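Local coordinates for protein response regulator receiver (Brucella melitensis biovar Abortus, PDB 4G97) that probably acts as a phosphorylation-controlled response regulator of a two-component signalling pathway, joining a receiver domain to a sigma-factor-like domain, at residues Leu162-Val167 with Ala248-Ala253. Residues are numbered along the deposited sequence; the frame is centred on the assembly and turned at random.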
ATOM      1  N   LEU A 162       7.871  15.565  -2.980  1.00 34.24           N
ATOM      2  CA  LEU A 162       8.229  14.938  -1.708  1.00 33.65           C
ATOM      3  C   LEU A 162       9.750  14.966  -1.456  1.00 38.04           C
ATOM      4  O   LEU A 162      10.195  14.533  -0.401  1.00 38.80           O
ATOM      5  CB  LEU A 162       7.741  13.482  -1.687  1.00 33.83           C
ATOM      6  CG  LEU A 162       6.237  13.232  -1.631  1.00 37.91           C
ATOM      7  CD1 LEU A 162       5.915  11.797  -2.010  1.00 36.91           C
ATOM      8  CD2 LEU A 162       5.677  13.551  -0.257  1.00 40.89           C
ATOM      9  N   GLY A 163      10.521  15.417  -2.440  1.00 34.57           N
ATOM     10  CA  GLY A 163      11.975  15.521  -2.360  1.00 33.91           C
ATOM     11  C   GLY A 163      12.730  14.334  -2.920  1.00 36.72           C
ATOM     12  O   GLY A 163      13.935  14.227  -2.715  1.00 36.49           O
ATOM     13  N   HIS A 164      12.044  13.438  -3.639  1.00 31.98           N
ATOM     14  CA  HIS A 164      12.684  12.267  -4.207  1.00 31.33           C
ATOM     15  C   HIS A 164      13.258  12.562  -5.568  1.00 34.88           C
ATOM     16  O   HIS A 164      12.960  13.597  -6.164  1.00 35.10           O
ATOM     17  CB  HIS A 164      11.727  11.042  -4.245  1.00 31.35           C
ATOM     18  CG  HIS A 164      11.157  10.681  -2.909  1.00 33.30           C
ATOM     19  ND1 HIS A 164      11.969  10.322  -1.848  1.00 34.29           N
ATOM     20  CD2 HIS A 164       9.870  10.671  -2.502  1.00 33.91           C
ATOM     21  CE1 HIS A 164      11.155  10.134  -0.824  1.00 33.75           C
ATOM     22  NE2 HIS A 164       9.875  10.323  -1.177  1.00 33.92           N
ATOM     23  N   GLU A 165      14.094  11.662  -6.058  1.00 30.90           N
ATOM     24  CA  GLU A 165      14.711  11.846  -7.356  1.00 31.70           C
ATOM     25  C   GLU A 165      14.305  10.722  -8.306  1.00 36.82           C
ATOM     26  O   GLU A 165      14.487   9.552  -7.987  1.00 35.78           O
ATOM     27  CB  GLU A 165      16.246  11.907  -7.211  1.00 32.31           C
ATOM     28  CG  GLU A 165      16.971  12.157  -8.526  1.00 41.46           C
ATOM     29  CD  GLU A 165      18.457  11.849  -8.517  1.00 62.19           C
ATOM     30  OE1 GLU A 165      19.030  11.683  -7.418  1.00 45.65           O
ATOM     31  OE2 GLU A 165      19.047  11.760  -9.618  1.00 62.89           O
ATOM     32  N   VAL A 166      13.786  11.083  -9.483  1.00 34.46           N
ATOM     33  CA  VAL A 166      13.446  10.102 -10.498  1.00 33.99           C
ATOM     34  C   VAL A 166      14.687   9.896 -11.363  1.00 39.31           C
ATOM     35  O   VAL A 166      15.090  10.812 -12.093  1.00 39.28           O
ATOM     36  CB  VAL A 166      12.199  10.481 -11.331  1.00 35.63           C
ATOM     37  CG1 VAL A 166      11.957   9.454 -12.439  1.00 35.36           C
ATOM     38  CG2 VAL A 166      10.976  10.603 -10.439  1.00 35.15           C
ATOM     39  N   VAL A 167      15.268   8.689 -11.299  1.00 34.88           N
ATOM     40  CA  VAL A 167      16.482   8.358 -12.046  1.00 35.49           C
ATOM     41  C   VAL A 167      16.207   8.140 -13.523  1.00 41.50           C
ATOM     42  O   VAL A 167      17.127   8.184 -14.330  1.00 41.53           O
ATOM     43  CB  VAL A 167      17.326   7.215 -11.408  1.00 38.56           C
ATOM     44  CG1 VAL A 167      17.674   7.543  -9.964  1.00 38.33           C
ATOM     45  CG2 VAL A 167      16.623   5.858 -11.509  1.00 38.11           C
ATOM     46  N   ALA A 248       1.266   8.290   0.468  1.00 27.49           N
ATOM     47  CA  ALA A 248       1.066   7.395   1.601  1.00 26.40           C
ATOM     48  C   ALA A 248       1.800   6.095   1.438  1.00 30.14           C
ATOM     49  O   ALA A 248       2.411   5.634   2.395  1.00 31.13           O
ATOM     50  CB  ALA A 248      -0.418   7.118   1.800  1.00 26.38           C
ATOM     51  N   LEU A 249       1.718   5.481   0.252  1.00 26.36           N
ATOM     52  CA  LEU A 249       2.362   4.199   0.023  1.00 25.95           C
ATOM     53  C   LEU A 249       3.881   4.296  -0.069  1.00 29.91           C
ATOM     54  O   LEU A 249       4.555   3.406   0.426  1.00 28.32           O
ATOM     55  CB  LEU A 249       1.737   3.429  -1.121  1.00 25.36           C
ATOM     56  CG  LEU A 249       0.280   3.002  -0.861  1.00 28.45           C
ATOM     57  CD1 LEU A 249      -0.365   2.527  -2.137  1.00 26.94           C
ATOM     58  CD2 LEU A 249       0.190   1.942   0.244  1.00 27.99           C
ATOM     59  N   ILE A 250       4.416   5.410  -0.616  1.00 26.12           N
ATOM     60  CA  ILE A 250       5.866   5.634  -0.617  1.00 26.26           C
ATOM     61  C   ILE A 250       6.341   5.775   0.827  1.00 30.92           C
ATOM     62  O   ILE A 250       7.334   5.151   1.205  1.00 32.28           O
ATOM     63  CB  ILE A 250       6.329   6.829  -1.500  1.00 29.09           C
ATOM     64  CG1 ILE A 250       6.066   6.522  -2.974  1.00 28.68           C
ATOM     65  CG2 ILE A 250       7.843   7.105  -1.277  1.00 31.05           C
ATOM     66  CD1 ILE A 250       6.174   7.741  -3.875  1.00 32.98           C
ATOM     67  N   SER A 251       5.610   6.564   1.633  1.00 25.87           N
ATOM     68  CA  SER A 251       5.912   6.772   3.043  1.00 25.78           C
ATOM     69  C   SER A 251       5.972   5.430   3.800  1.00 31.41           C
ATOM     70  O   SER A 251       6.936   5.189   4.531  1.00 31.98           O
ATOM     71  CB  SER A 251       4.878   7.691   3.684  1.00 28.42           C
ATOM     72  OG  SER A 251       5.159   7.836   5.066  1.00 39.79           O
ATOM     73  N   GLN A 252       4.948   4.566   3.638  1.00 27.19           N
ATOM     74  CA  GLN A 252       4.949   3.248   4.283  1.00 26.39           C
ATOM     75  C   GLN A 252       6.134   2.409   3.831  1.00 29.21           C
ATOM     76  O   GLN A 252       6.795   1.795   4.663  1.00 28.82           O
ATOM     77  CB  GLN A 252       3.653   2.477   3.997  1.00 27.65           C
ATOM     78  CG  GLN A 252       2.429   3.035   4.686  1.00 34.64           C
ATOM     79  CD  GLN A 252       2.538   3.040   6.181  1.00 40.14           C
ATOM     80  OE1 GLN A 252       2.704   4.082   6.775  1.00 35.25           O
ATOM     81  NE2 GLN A 252       2.401   1.893   6.824  1.00 28.07           N
ATOM     82  N   ALA A 253       6.400   2.370   2.522  1.00 26.45           N
ATOM     83  CA  ALA A 253       7.495   1.562   1.961  1.00 26.80           C
ATOM     84  C   ALA A 253       8.862   1.944   2.549  1.00 32.61           C
ATOM     85  O   ALA A 253       9.675   1.057   2.809  1.00 32.07           O
ATOM     86  CB  ALA A 253       7.525   1.677   0.447  1.00 26.88           C
TER
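His164 and Ile250 carry this contact: imidazole NE2 stands 3.8 Å from the branch methyl CG2 of Ile250, with the two side chains running past each other in opposite directions. The methyl meets the ring obliquely, and the contact is van der Waals in kind, since a methyl offers no polar partner; NE2 is instead hydrogen-bonded to Gln137 OE1. A looser apolar contact accompanies it, with Leu162 CD1 4.5 Å from Ile250 CD1. Ile250 thus serves two neighbours with two branches. Its CG2 lies anti to the backbone N and goes to the histidine, while CG1, beside that N (chi1 -67°), sends CD1 to the leucine. The interface is small, burying 96 Å² in all, and the closest pair of CA atoms, Leu162 CA and Ile250 CA, is 9.7 Å apart, leaving side chains to bridge the gap.

The imidazole is held at both nitrogens, ND1 by the backbone N of Thr140 and NE2 by Gln137, which should fix its rotation. Gln137 also touches Leu162 and Ile250, and Val159 of helix 149-161 packs on both His164 and Ile250. Between the leucine and the histidine, Gly163 at positive phi (95°) closes helix 149-161 in a Schellman motif, turning the chain into strand 165-170. The contact therefore ties this helix-to-strand turn to helix 243-265, the last helix of a CheY-like receiver fold with parallel strand order 2-1-3-4-5.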